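Local coordinates for acetyl xylan esterase (Paenibacillus sp. R4, PDB 6AGQ), which probably removes acetyl groups from acetylated xylan and related esters, as a cold-active serine esterase of the alpha/beta-hydrolase clan, at residues K155-D160 with G188-A193; I179-G184 with A193-D198; L116-R121 with I162-F167; G140-G145 with F208-H213; L89-G94 with N103-W108. All blocks are in the same frame, centred on the assembly; numbering follows the deposited sequence.

Interaction 1 of 5, residues K155-D160 with G188-A193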
# COMPACT_ATOMS: atom_id res chain seq x y z
N LYS A 155 -21.92 18.52 -22.18
CA LYS A 155 -23.03 18.99 -22.97
C LYS A 155 -23.16 18.19 -24.28
O LYS A 155 -24.17 17.59 -24.52
CB LYS A 155 -22.96 20.47 -23.27
CG LYS A 155 -24.21 20.99 -23.96
CD LYS A 155 -24.08 22.47 -24.37
CE LYS A 155 -23.83 22.62 -25.83
NZ LYS A 155 -23.53 24.05 -26.12
N GLN A 156 -22.14 18.20 -25.11
CA GLN A 156 -22.15 17.43 -26.32
C GLN A 156 -22.22 15.92 -26.04
O GLN A 156 -22.86 15.20 -26.83
CB GLN A 156 -20.96 17.78 -27.24
CG GLN A 156 -21.13 19.11 -27.96
CD GLN A 156 -22.18 19.05 -29.07
OE1 GLN A 156 -22.39 18.01 -29.69
NE2 GLN A 156 -22.86 20.16 -29.30
N VAL A 157 -21.70 15.43 -24.90
CA VAL A 157 -21.90 13.98 -24.58
C VAL A 157 -23.37 13.63 -24.42
O VAL A 157 -23.86 12.61 -24.98
CB VAL A 157 -21.05 13.57 -23.34
CG1 VAL A 157 -21.22 12.12 -23.00
CG2 VAL A 157 -19.57 13.85 -23.62
N TYR A 158 -24.12 14.46 -23.67
CA TYR A 158 -25.54 14.17 -23.43
C TYR A 158 -26.33 14.25 -24.71
O TYR A 158 -27.24 13.44 -24.95
CB TYR A 158 -26.16 15.09 -22.38
CG TYR A 158 -25.74 14.82 -20.95
CD1 TYR A 158 -24.61 14.06 -20.63
CD2 TYR A 158 -26.44 15.35 -19.90
CE1 TYR A 158 -24.24 13.84 -19.32
CE2 TYR A 158 -26.00 15.16 -18.58
CZ TYR A 158 -24.94 14.41 -18.31
OH TYR A 158 -24.52 14.20 -17.04
N LEU A 159 -25.99 15.21 -25.54
CA LEU A 159 -26.63 15.27 -26.87
C LEU A 159 -26.33 14.05 -27.74
O LEU A 159 -27.22 13.59 -28.47
CB LEU A 159 -26.17 16.56 -27.60
CG LEU A 159 -26.62 17.83 -26.93
CD1 LEU A 159 -26.05 19.03 -27.67
CD2 LEU A 159 -28.14 17.98 -26.83
N ASP A 160 -25.08 13.57 -27.76
CA ASP A 160 -24.74 12.29 -28.49
C ASP A 160 -25.62 11.13 -28.00
O ASP A 160 -26.05 10.28 -28.80
CB ASP A 160 -23.32 11.87 -28.27
CG ASP A 160 -22.29 12.89 -28.77
OD1 ASP A 160 -22.62 13.72 -29.67
OD2 ASP A 160 -21.12 12.87 -28.24
N GLY A 188 -24.35 4.92 -16.16
CA GLY A 188 -25.54 5.05 -15.36
C GLY A 188 -25.97 6.47 -15.28
O GLY A 188 -27.14 6.77 -15.42
N GLY A 189 -24.99 7.37 -15.08
CA GLY A 189 -25.24 8.82 -15.24
C GLY A 189 -25.78 9.21 -16.60
O GLY A 189 -26.74 10.02 -16.69
N LEU A 190 -25.17 8.68 -17.68
CA LEU A 190 -25.70 8.92 -19.02
C LEU A 190 -27.10 8.39 -19.24
O LEU A 190 -27.82 9.01 -19.99
CB LEU A 190 -24.78 8.39 -20.22
CG LEU A 190 -23.32 8.93 -20.12
CD1 LEU A 190 -22.39 8.52 -21.25
CD2 LEU A 190 -23.33 10.44 -19.99
N ALA A 191 -27.45 7.22 -18.70
CA ALA A 191 -28.83 6.73 -18.83
C ALA A 191 -29.82 7.59 -18.01
O ALA A 191 -30.98 7.72 -18.42
CB ALA A 191 -28.98 5.28 -18.38
N LEU A 192 -29.42 8.12 -16.86
CA LEU A 192 -30.34 9.07 -16.14
C LEU A 192 -30.52 10.36 -17.00
O LEU A 192 -31.61 10.93 -17.06
CB LEU A 192 -29.80 9.44 -14.74
CG LEU A 192 -29.76 8.36 -13.65
CD1 LEU A 192 -29.14 8.92 -12.38
CD2 LEU A 192 -31.13 7.81 -13.33
N ALA A 193 -29.45 10.79 -17.68
CA ALA A 193 -29.52 11.96 -18.58
C ALA A 193 -30.48 11.68 -19.76
O ALA A 193 -31.28 12.52 -20.17
CB ALA A 193 -28.14 12.32 -19.13
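Helix segments 155-160 and 188-193 approach with their axes 10.0 Å apart and cross at -70°. The backbones come nearest at Y158 and A193, whose CA atoms are 6.7 Å apart. Y158 carries most of the contact. The methyl of A193 sits over one face of its ring in a CH-pi contact, shifted toward the rim, with CB 3.7 Å from the ring centroid. L190 reaches the same ring obliquely, and its CD2 lies 3.6 Å from CE1 of Y158. That methyl is also 4.0 Å from CG1 of V157, and these side chains cross at about a right angle. V157 points CG1 there because this branch lies anti to the backbone N (chi1 -180°). The hydroxyl of Y158 is hydrogen-bonded to the backbone O of F253. With an alanine here, the A193 methyl and L190 CD2 would probably lose the ring they pack on, and the F253 carbonyl its hydroxyl partner. No hydrogen bond joins the two segments, and all four touching residues are buried. The helices are held here by apolar packing and one CH-pi contact, while the hydroxyl of the ring is satisfied by a third part of the chain.

Interaction 2 of 5, residues I179-G184 with A193-D198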
# COMPACT_ATOMS: atom_id res chain seq x y z
N ILE A 179 -38.17 1.17 -25.49
CA ILE A 179 -36.74 1.49 -25.37
C ILE A 179 -36.28 1.50 -23.89
O ILE A 179 -36.93 2.13 -23.05
CB ILE A 179 -36.46 2.88 -25.92
CG1 ILE A 179 -36.84 2.98 -27.41
CG2 ILE A 179 -34.99 3.29 -25.72
CD1 ILE A 179 -36.86 4.43 -27.89
N ALA A 180 -35.18 0.81 -23.59
CA ALA A 180 -34.54 0.88 -22.28
C ALA A 180 -33.14 1.45 -22.43
O ALA A 180 -32.50 1.24 -23.47
CB ALA A 180 -34.49 -0.46 -21.62
N VAL A 181 -32.71 2.19 -21.42
CA VAL A 181 -31.36 2.83 -21.36
C VAL A 181 -30.64 2.26 -20.14
O VAL A 181 -31.25 2.12 -19.07
CB VAL A 181 -31.40 4.38 -21.38
CG1 VAL A 181 -31.80 4.92 -22.75
CG2 VAL A 181 -32.37 4.92 -20.36
N TYR A 182 -29.37 1.84 -20.32
CA TYR A 182 -28.63 1.05 -19.32
C TYR A 182 -27.16 1.44 -19.34
O TYR A 182 -26.64 1.83 -20.36
CB TYR A 182 -28.80 -0.45 -19.58
CG TYR A 182 -27.67 -1.31 -19.12
CD1 TYR A 182 -27.38 -1.45 -17.76
CD2 TYR A 182 -26.86 -1.97 -20.03
CE1 TYR A 182 -26.28 -2.17 -17.30
CE2 TYR A 182 -25.78 -2.73 -19.60
CZ TYR A 182 -25.49 -2.82 -18.23
OH TYR A 182 -24.42 -3.53 -17.77
N GLY A 183 -26.51 1.38 -18.19
CA GLY A 183 -25.09 1.63 -18.07
C GLY A 183 -24.61 1.66 -16.66
O GLY A 183 -25.37 2.01 -15.73
N GLY A 184 -23.36 1.27 -16.50
CA GLY A 184 -22.69 1.37 -15.22
C GLY A 184 -21.79 2.59 -15.07
O GLY A 184 -21.03 2.96 -15.98
N ALA A 193 -29.45 10.79 -17.68
CA ALA A 193 -29.52 11.96 -18.58
C ALA A 193 -30.48 11.68 -19.76
O ALA A 193 -31.28 12.52 -20.17
CB ALA A 193 -28.14 12.32 -19.13
N ALA A 194 -30.33 10.54 -20.35
CA ALA A 194 -31.12 10.21 -21.52
C ALA A 194 -32.58 10.16 -21.18
O ALA A 194 -33.39 10.74 -21.88
CB ALA A 194 -30.70 8.89 -22.09
N ALA A 195 -32.89 9.49 -20.09
CA ALA A 195 -34.26 9.40 -19.61
C ALA A 195 -34.79 10.71 -19.04
O ALA A 195 -35.98 10.96 -19.04
CB ALA A 195 -34.35 8.31 -18.58
N GLY A 196 -33.90 11.54 -18.49
CA GLY A 196 -34.30 12.81 -17.95
C GLY A 196 -34.60 13.88 -18.97
O GLY A 196 -35.50 14.67 -18.78
N LEU A 197 -33.83 13.87 -20.05
CA LEU A 197 -33.92 14.84 -21.15
C LEU A 197 -34.76 14.39 -22.36
O LEU A 197 -34.99 15.17 -23.29
CB LEU A 197 -32.49 15.19 -21.63
CG LEU A 197 -31.59 15.87 -20.58
CD1 LEU A 197 -30.25 16.29 -21.15
CD2 LEU A 197 -32.27 17.09 -19.95
N ASP A 198 -35.25 13.16 -22.34
CA ASP A 198 -36.02 12.65 -23.46
C ASP A 198 -37.17 11.85 -22.97
O ASP A 198 -36.98 11.03 -22.07
CB ASP A 198 -35.12 11.75 -24.35
CG ASP A 198 -35.65 11.60 -25.78
OD1 ASP A 198 -35.30 12.44 -26.64
OD2 ASP A 198 -36.42 10.64 -26.07
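V181 spreads its two methyls over the side chains of A194 and A195. CG1 lies 4.2 Å from CB of A194. CG2 lies 4.3 Å from CB of A195. Each branch thus has its own alanine on successive residues of the helix. The torsion sets this fork: CG1 is anti to the carbonyl carbon (chi1 -72°), which leaves CG2 between the backbone N and the carbonyl carbon. The CB atoms of all three residues point toward the opposite segment. The backbones are nearest at V181 and A194, with their CA atoms 7.4 Å apart. The small alanine side chains let helix 186-197 lie close to strand 179-184. Strand 203-207 continues the beta-alpha-beta unit and pairs with V181 through its backbone at L203. A194 also touches Y92 of the neighbouring strand 86-92, and L197 packs on I162 of helix 153-170. G183, on the same strand as V181, belongs to a GxSxG sequence consistent with a nucleophile elbow. The contact has no hydrogen bond or charge. It buries 82 Å² in total, and its three touching residues are all buried. What joins strand to helix here is methyl-to-methyl packing, which depends on shape and burial and not on direction.

Interaction 3 of 5, residues L116-R121 with I162-F167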
# COMPACT_ATOMS: atom_id res chain seq x y z
N LEU A 116 -27.95 -1.36 -28.81
CA LEU A 116 -26.91 -0.44 -29.34
C LEU A 116 -25.98 -0.08 -28.20
O LEU A 116 -26.44 0.35 -27.13
CB LEU A 116 -27.57 0.84 -29.92
CG LEU A 116 -26.65 2.05 -30.25
CD1 LEU A 116 -25.87 1.83 -31.53
CD2 LEU A 116 -27.57 3.26 -30.36
N ALA A 117 -24.68 -0.20 -28.45
CA ALA A 117 -23.68 0.38 -27.60
C ALA A 117 -22.87 1.43 -28.33
O ALA A 117 -22.40 1.18 -29.41
CB ALA A 117 -22.75 -0.72 -27.12
N ILE A 118 -22.59 2.56 -27.70
CA ILE A 118 -21.85 3.66 -28.31
C ILE A 118 -20.60 4.09 -27.53
O ILE A 118 -20.53 3.91 -26.33
CB ILE A 118 -22.77 4.92 -28.45
CG1 ILE A 118 -23.24 5.43 -27.09
CG2 ILE A 118 -23.99 4.62 -29.33
CD1 ILE A 118 -23.97 6.74 -27.19
N ASP A 119 -19.60 4.59 -28.23
CA ASP A 119 -18.50 5.36 -27.65
C ASP A 119 -18.95 6.73 -27.09
O ASP A 119 -19.74 7.41 -27.69
CB ASP A 119 -17.50 5.68 -28.70
CG ASP A 119 -16.64 4.48 -29.20
OD1 ASP A 119 -16.52 3.40 -28.54
OD2 ASP A 119 -16.02 4.69 -30.28
N VAL A 120 -18.33 7.16 -25.99
CA VAL A 120 -18.44 8.49 -25.41
C VAL A 120 -17.24 9.21 -25.99
O VAL A 120 -16.13 8.70 -25.97
CB VAL A 120 -18.34 8.47 -23.86
CG1 VAL A 120 -18.34 9.89 -23.29
CG2 VAL A 120 -19.45 7.65 -23.24
N ARG A 121 -17.49 10.38 -26.54
CA ARG A 121 -16.56 11.11 -27.34
C ARG A 121 -15.17 11.41 -26.72
O ARG A 121 -15.03 11.86 -25.59
CB ARG A 121 -17.24 12.39 -27.82
CG ARG A 121 -17.70 13.27 -26.68
CD ARG A 121 -17.86 14.67 -27.14
NE ARG A 121 -18.86 14.70 -28.19
CZ ARG A 121 -18.93 15.63 -29.14
NH1 ARG A 121 -19.92 15.58 -30.02
NH2 ARG A 121 -18.01 16.61 -29.17
N ILE A 162 -28.65 11.35 -26.61
CA ILE A 162 -30.03 11.51 -27.09
C ILE A 162 -30.11 11.14 -28.58
O ILE A 162 -31.09 10.54 -29.10
CB ILE A 162 -30.51 12.98 -26.85
CG1 ILE A 162 -30.87 13.17 -25.35
CG2 ILE A 162 -31.69 13.39 -27.77
CD1 ILE A 162 -30.93 14.65 -24.96
N ARG A 163 -29.05 11.51 -29.29
CA ARG A 163 -28.96 11.12 -30.68
C ARG A 163 -28.83 9.60 -30.89
O ARG A 163 -29.27 9.11 -31.94
CB ARG A 163 -27.86 11.93 -31.37
CG ARG A 163 -28.25 13.38 -31.48
CD ARG A 163 -27.07 14.27 -31.76
NE ARG A 163 -26.68 14.21 -33.16
CZ ARG A 163 -27.27 14.83 -34.17
NH1 ARG A 163 -28.34 15.63 -33.99
NH2 ARG A 163 -26.75 14.66 -35.39
N ALA A 164 -28.30 8.85 -29.92
CA ALA A 164 -28.43 7.38 -29.94
C ALA A 164 -29.90 6.91 -29.90
O ALA A 164 -30.26 5.91 -30.49
CB ALA A 164 -27.65 6.76 -28.80
N LEU A 165 -30.77 7.63 -29.22
CA LEU A 165 -32.21 7.29 -29.26
C LEU A 165 -32.79 7.64 -30.63
O LEU A 165 -33.62 6.89 -31.12
CB LEU A 165 -33.00 8.02 -28.20
CG LEU A 165 -32.43 7.97 -26.78
CD1 LEU A 165 -33.16 8.96 -25.87
CD2 LEU A 165 -32.43 6.55 -26.24
N ASP A 166 -32.35 8.74 -31.26
CA ASP A 166 -32.70 9.08 -32.68
C ASP A 166 -32.24 7.95 -33.61
O ASP A 166 -32.93 7.60 -34.55
CB ASP A 166 -32.03 10.40 -33.25
CG ASP A 166 -32.41 11.71 -32.49
OD1 ASP A 166 -33.37 11.72 -31.70
OD2 ASP A 166 -31.73 12.77 -32.70
N PHE A 167 -31.04 7.43 -33.39
CA PHE A 167 -30.56 6.31 -34.23
C PHE A 167 -31.45 5.07 -34.07
O PHE A 167 -31.92 4.53 -35.09
CB PHE A 167 -29.12 5.90 -33.97
CG PHE A 167 -28.69 4.68 -34.77
CD1 PHE A 167 -28.32 4.80 -36.10
CD2 PHE A 167 -28.71 3.38 -34.17
CE1 PHE A 167 -27.96 3.66 -36.83
CE2 PHE A 167 -28.33 2.25 -34.88
CZ PHE A 167 -27.95 2.38 -36.21
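L116 sends its side chain from the strand toward helix segment 162-167, where A164 and F167 receive it. CB points at the helix. CG lies anti to the backbone N (chi1 168°), which carries the fork out to the two residues. Of the two tips, CD2 does most. It lies 3.8 Å from CB of A164, and the carbonyl O of A164 is equally near. CD2 also comes 4.0 Å from CD2 of F167. The other tip, CD1, meets the same part of the ring, at 4.2 Å from both CD2 and CE2 of F167. The leucine approaches the ring obliquely. Two residues on, I118 adds its CD1, 4.0 Å from CB of A164, and the alanine methyl thus has a partner from each of two strand residues. Cutting L116 down to an alanine would probably open a gap beside F167 and leave the A164 methyl with I118 as its remaining partner on strand 114-118. Y62 of strand 55-63 also touches I118 and A164. The strand runs at 146° to the helix, with their axes 10.1 Å apart. Such apolar packing of a helix across the central sheet is characteristic of the alpha/beta-hydrolase fold, in which helices cover the sheet.

Interaction 4 of 5, residues G140-G145 with F208-H213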
# COMPACT_ATOMS: atom_id res chain seq x y z
N GLY A 140 -7.92 13.63 -18.33
CA GLY A 140 -9.34 13.22 -18.34
C GLY A 140 -10.25 14.23 -19.01
O GLY A 140 -9.81 15.07 -19.78
N TRP A 141 -11.53 14.18 -18.71
CA TRP A 141 -12.54 14.97 -19.42
C TRP A 141 -13.46 15.77 -18.50
O TRP A 141 -14.09 16.69 -18.98
CB TRP A 141 -13.38 14.03 -20.35
CG TRP A 141 -12.50 13.26 -21.28
CD1 TRP A 141 -11.95 13.73 -22.41
CD2 TRP A 141 -11.96 11.96 -21.09
NE1 TRP A 141 -11.16 12.79 -22.99
CE2 TRP A 141 -11.13 11.69 -22.17
CE3 TRP A 141 -12.12 10.98 -20.12
CZ2 TRP A 141 -10.45 10.50 -22.32
CZ3 TRP A 141 -11.44 9.80 -20.26
CH2 TRP A 141 -10.62 9.56 -21.35
N MET A 142 -13.47 15.49 -17.20
CA MET A 142 -14.42 16.14 -16.23
C MET A 142 -14.27 17.66 -16.09
O MET A 142 -15.21 18.33 -15.59
CB MET A 142 -14.17 15.63 -14.79
CG MET A 142 -14.37 14.17 -14.49
SD MET A 142 -16.02 13.62 -14.93
CE MET A 142 -16.90 14.42 -13.58
N THR A 143 -13.10 18.20 -16.40
CA THR A 143 -12.81 19.65 -16.18
C THR A 143 -12.77 20.50 -17.47
O THR A 143 -12.57 21.70 -17.44
CB THR A 143 -11.51 19.82 -15.39
OG1 THR A 143 -10.43 19.39 -16.21
CG2 THR A 143 -11.52 18.97 -14.17
N LEU A 144 -12.99 19.86 -18.61
CA LEU A 144 -12.99 20.59 -19.89
C LEU A 144 -14.22 21.47 -19.99
O LEU A 144 -15.35 20.97 -19.91
CB LEU A 144 -12.90 19.67 -21.05
CG LEU A 144 -11.62 18.86 -21.07
CD1 LEU A 144 -11.80 17.80 -22.13
CD2 LEU A 144 -10.42 19.76 -21.40
N GLY A 145 -13.98 22.78 -20.08
CA GLY A 145 -15.06 23.78 -20.18
C GLY A 145 -15.87 23.95 -18.90
O GLY A 145 -17.03 24.38 -18.95
N PHE A 208 -24.81 1.89 -10.24
CA PHE A 208 -23.94 2.84 -9.51
C PHE A 208 -23.57 4.13 -10.23
O PHE A 208 -22.39 4.36 -10.55
CB PHE A 208 -22.75 2.18 -8.77
CG PHE A 208 -21.96 1.18 -9.54
CD1 PHE A 208 -21.19 1.55 -10.65
CD2 PHE A 208 -21.84 -0.12 -9.06
CE1 PHE A 208 -20.38 0.61 -11.31
CE2 PHE A 208 -21.03 -1.06 -9.69
CZ PHE A 208 -20.30 -0.70 -10.82
N PRO A 209 -24.60 5.01 -10.46
CA PRO A 209 -24.43 6.09 -11.38
C PRO A 209 -23.46 7.17 -10.85
O PRO A 209 -23.56 7.59 -9.69
CB PRO A 209 -25.83 6.63 -11.58
CG PRO A 209 -26.61 6.19 -10.39
CD PRO A 209 -25.99 4.90 -9.99
N PHE A 210 -22.52 7.52 -11.73
CA PHE A 210 -21.59 8.63 -11.63
C PHE A 210 -22.31 9.88 -12.11
O PHE A 210 -23.48 9.79 -12.58
CB PHE A 210 -20.36 8.27 -12.49
CG PHE A 210 -19.28 9.27 -12.50
CD1 PHE A 210 -18.58 9.57 -11.34
CD2 PHE A 210 -18.89 9.87 -13.69
CE1 PHE A 210 -17.54 10.50 -11.36
CE2 PHE A 210 -17.88 10.81 -13.70
CZ PHE A 210 -17.21 11.14 -12.53
N LEU A 211 -21.69 11.06 -11.91
CA LEU A 211 -22.32 12.34 -12.30
C LEU A 211 -23.56 12.70 -11.47
O LEU A 211 -24.47 13.37 -11.98
CB LEU A 211 -22.69 12.41 -13.80
CG LEU A 211 -21.64 11.82 -14.76
CD1 LEU A 211 -22.16 11.50 -16.17
CD2 LEU A 211 -20.44 12.74 -14.81
N CYS A 212 -23.58 12.32 -10.20
CA CYS A 212 -24.72 12.63 -9.31
C CYS A 212 -24.18 13.35 -8.09
O CYS A 212 -23.12 13.02 -7.57
CB CYS A 212 -25.50 11.39 -8.84
SG CYS A 212 -26.29 10.40 -10.17
N HIS A 213 -24.98 14.31 -7.63
CA HIS A 213 -24.74 15.08 -6.46
C HIS A 213 -23.30 15.56 -6.35
O HIS A 213 -22.62 15.22 -5.37
CB HIS A 213 -25.24 14.25 -5.26
CG HIS A 213 -25.55 15.07 -4.04
ND1 HIS A 213 -25.59 16.45 -4.07
CD2 HIS A 213 -25.85 14.70 -2.78
CE1 HIS A 213 -25.88 16.90 -2.85
NE2 HIS A 213 -26.02 15.86 -2.05
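M142 makes every contact between these two loops, through its sulfur and its terminal methyl. The Met-aromatic contact comes first. SD of M142 lies in the plane of the F210 ring, at its edge, 4.7 Å from the ring centroid. The nearest ring atom is CE2 of F210, 3.6 Å from SD. The two side chains arrive from opposite directions. F210 extends to meet the sulfur because its CG is anti to the backbone N (chi1 -179°).

The apolar contacts belong to the methyl. CE of M142 lies 3.5 Å from CZ of F210, oblique to the ring. It also touches L211, with CD2 of L211 at 4.1 Å. The methionine chain is bent at both chi2 (-57°) and chi3 (-73°), which turns CE back to reach both residues. The backbones stay well apart, with the CA atoms of M142 and L211 9.6 Å from each other.

The main polar partners of the touching residues lie in other parts of the chain. M142 is bonded through its backbone N to E228 and through its backbone O to Y152. F210 pairs by its backbone with S185, the serine of the likely nucleophile elbow, and its side chain also touches S185. The ring of Y226 also meets that of F210, and W141 packs on G137 of a second subunit.

The two loops are thus joined by one bent thioether side chain that offers sulfur to a ring edge and a methyl to two apolar groups. No hydrogen bond crosses between them; the bonds to E228, Y152 and S185 tie each loop to its own surroundings.

Interaction 5 of 5, residues L89-G94 with N103-W108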
# COMPACT_ATOMS: atom_id res chain seq x y z
N LEU A 89 -32.50 -1.89 -26.38
CA LEU A 89 -31.70 -1.48 -25.26
C LEU A 89 -30.51 -0.63 -25.74
O LEU A 89 -29.74 -1.00 -26.67
CB LEU A 89 -31.26 -2.72 -24.50
CG LEU A 89 -30.67 -2.44 -23.14
CD1 LEU A 89 -31.09 -3.53 -22.18
CD2 LEU A 89 -29.14 -2.30 -23.21
N VAL A 90 -30.34 0.52 -25.12
CA VAL A 90 -29.16 1.37 -25.41
C VAL A 90 -28.27 1.34 -24.20
O VAL A 90 -28.67 1.71 -23.05
CB VAL A 90 -29.62 2.82 -25.80
CG1 VAL A 90 -28.43 3.72 -26.00
CG2 VAL A 90 -30.44 2.79 -27.09
N LYS A 91 -27.05 0.89 -24.45
CA LYS A 91 -26.02 0.80 -23.44
C LYS A 91 -24.98 1.97 -23.54
O LYS A 91 -24.42 2.24 -24.60
CB LYS A 91 -25.29 -0.54 -23.60
CG LYS A 91 -24.12 -0.73 -22.70
CD LYS A 91 -23.63 -2.17 -22.66
CE LYS A 91 -22.46 -2.29 -21.68
NZ LYS A 91 -21.81 -3.62 -21.83
N TYR A 92 -24.64 2.57 -22.41
CA TYR A 92 -23.64 3.65 -22.34
C TYR A 92 -22.54 3.17 -21.42
O TYR A 92 -22.79 2.42 -20.48
CB TYR A 92 -24.27 4.88 -21.77
CG TYR A 92 -25.47 5.45 -22.53
CD1 TYR A 92 -25.36 5.83 -23.82
CD2 TYR A 92 -26.69 5.65 -21.90
CE1 TYR A 92 -26.43 6.38 -24.50
CE2 TYR A 92 -27.74 6.22 -22.56
CZ TYR A 92 -27.61 6.57 -23.88
OH TYR A 92 -28.68 7.11 -24.57
N HIS A 93 -21.31 3.59 -21.63
CA HIS A 93 -20.19 2.89 -21.04
C HIS A 93 -19.54 3.76 -19.97
O HIS A 93 -19.80 4.94 -19.86
CB HIS A 93 -19.18 2.44 -22.09
CG HIS A 93 -18.45 3.58 -22.73
ND1 HIS A 93 -17.48 4.32 -22.06
CD2 HIS A 93 -18.50 4.05 -24.00
CE1 HIS A 93 -17.00 5.23 -22.90
NE2 HIS A 93 -17.61 5.10 -24.07
N GLY A 94 -18.69 3.11 -19.20
CA GLY A 94 -17.97 3.71 -18.08
C GLY A 94 -16.83 4.64 -18.43
O GLY A 94 -16.42 4.77 -19.57
N ASN A 103 -20.18 -9.32 -28.68
CA ASN A 103 -20.65 -10.48 -27.86
C ASN A 103 -21.28 -10.07 -26.50
O ASN A 103 -22.09 -10.80 -25.96
CB ASN A 103 -19.52 -11.49 -27.59
CG ASN A 103 -18.38 -10.88 -26.78
OD1 ASN A 103 -17.63 -10.10 -27.29
ND2 ASN A 103 -18.33 -11.17 -25.50
N GLU A 104 -20.92 -8.90 -25.98
CA GLU A 104 -21.52 -8.35 -24.78
C GLU A 104 -22.95 -7.86 -24.95
O GLU A 104 -23.59 -7.51 -23.96
CB GLU A 104 -20.72 -7.14 -24.29
CG GLU A 104 -19.25 -7.39 -23.96
CD GLU A 104 -18.57 -6.09 -23.57
OE1 GLU A 104 -19.29 -5.20 -23.02
OE2 GLU A 104 -17.35 -5.92 -23.82
N LEU A 105 -23.44 -7.76 -26.17
CA LEU A 105 -24.84 -7.44 -26.41
C LEU A 105 -25.69 -8.68 -26.75
O LEU A 105 -26.90 -8.58 -26.89
CB LEU A 105 -24.91 -6.43 -27.54
CG LEU A 105 -24.08 -5.15 -27.35
CD1 LEU A 105 -24.15 -4.22 -28.56
CD2 LEU A 105 -24.55 -4.43 -26.09
N LEU A 106 -25.06 -9.85 -26.86
CA LEU A 106 -25.78 -11.11 -27.14
C LEU A 106 -26.99 -11.46 -26.25
O LEU A 106 -28.02 -11.92 -26.73
CB LEU A 106 -24.77 -12.29 -27.09
CG LEU A 106 -25.37 -13.69 -27.04
CD1 LEU A 106 -26.22 -14.01 -28.29
CD2 LEU A 106 -24.21 -14.67 -26.87
N GLN A 107 -26.79 -11.42 -24.97
CA GLN A 107 -27.83 -11.59 -23.98
C GLN A 107 -29.12 -10.88 -24.36
O GLN A 107 -30.19 -11.49 -24.31
CB GLN A 107 -27.42 -11.06 -22.62
CG GLN A 107 -25.99 -10.52 -22.50
CD GLN A 107 -25.77 -9.82 -21.19
OE1 GLN A 107 -26.50 -10.05 -20.22
NE2 GLN A 107 -24.78 -8.94 -21.15
N TRP A 108 -29.02 -9.62 -24.77
CA TRP A 108 -30.21 -8.85 -25.17
C TRP A 108 -30.81 -9.40 -26.43
O TRP A 108 -32.01 -9.61 -26.45
CB TRP A 108 -29.87 -7.41 -25.33
CG TRP A 108 -29.15 -6.89 -24.11
CD1 TRP A 108 -27.95 -6.30 -24.11
CD2 TRP A 108 -29.60 -6.93 -22.75
NE1 TRP A 108 -27.58 -6.00 -22.85
CE2 TRP A 108 -28.60 -6.33 -21.98
CE3 TRP A 108 -30.78 -7.39 -22.10
CZ2 TRP A 108 -28.68 -6.19 -20.58
CZ3 TRP A 108 -30.89 -7.23 -20.72
CH2 TRP A 108 -29.84 -6.64 -19.97
O HOH W 1 -20.62 -3.14 -24.23
O HOH W 2 -24.25 -5.46 -21.73
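NZ of K91 is gripped from several directions. It forms a salt bridge with OE1 of E104 at 3.2 Å, though the hydrogen bond within it is weak. Water 1 accepts a bond from NZ of K91 at 2.7 Å and lies close to OE1 of E104. Water 2 accepts a longer bond from NZ and donates to the backbone O of E104. The lysine thus meets the carboxylate directly and the main-chain O of the same residue through water 2. Its chain is extended, with CG anti to the backbone N (chi1 175°), and this carries the ammonium group out from the strand. K91 and E104 cross at about a right angle. The waters hydrate the ammonium group beside its weak direct bond.

The lysine stem serves as apolar surface. CD of K91 lies 4.2 Å from CD2 of L105. Deeper in, L89 sets its CD1 over the centre of the six-membered ring of W108. The methyl is 3.6 Å from the ring centroid and only 6° off the ring normal, a well-centred CH-pi contact. CD2 of L89 lies over the same face, above the pyrrole part, 4.0 Å from NE1 of W108. I317 of helix 309-320 touches both L89 and W108.

The contact thus changes from charged and hydrated at K91 to apolar at W108. It joins strand 86-92 to helix 106-110 and the residues just before it. With strand 114-118, which pairs beside strand 86-92, these form a beta-alpha-beta unit, the repeating crossover of the alpha/beta-hydrolase sheet.

Overall arrangement
Three of the five contacts, interactions 2, 3 and 5, reach the central mixed sheet; interaction 1 joins two helices. Strands 114-118, 86-92 and 179-184 are neighbours in the sheet and carry interactions 3, 5 and 2. Interactions 1 and 2 share A193 and helix 186-197, with centres about 8 Å apart. Interactions 1 and 3 share helix 153-170 and are linked by the D160-R121 salt bridge. Interaction 5 closes first along the chain. Interactions 1 and 3 interleave, and interactions 1 and 2 both fall between the two loops of interaction 4. Interactions 4 and 5 lie farthest apart, about 21 Å between centres. Interaction 2 holds part of the likely nucleophile elbow, and F210 of interaction 4 touches it.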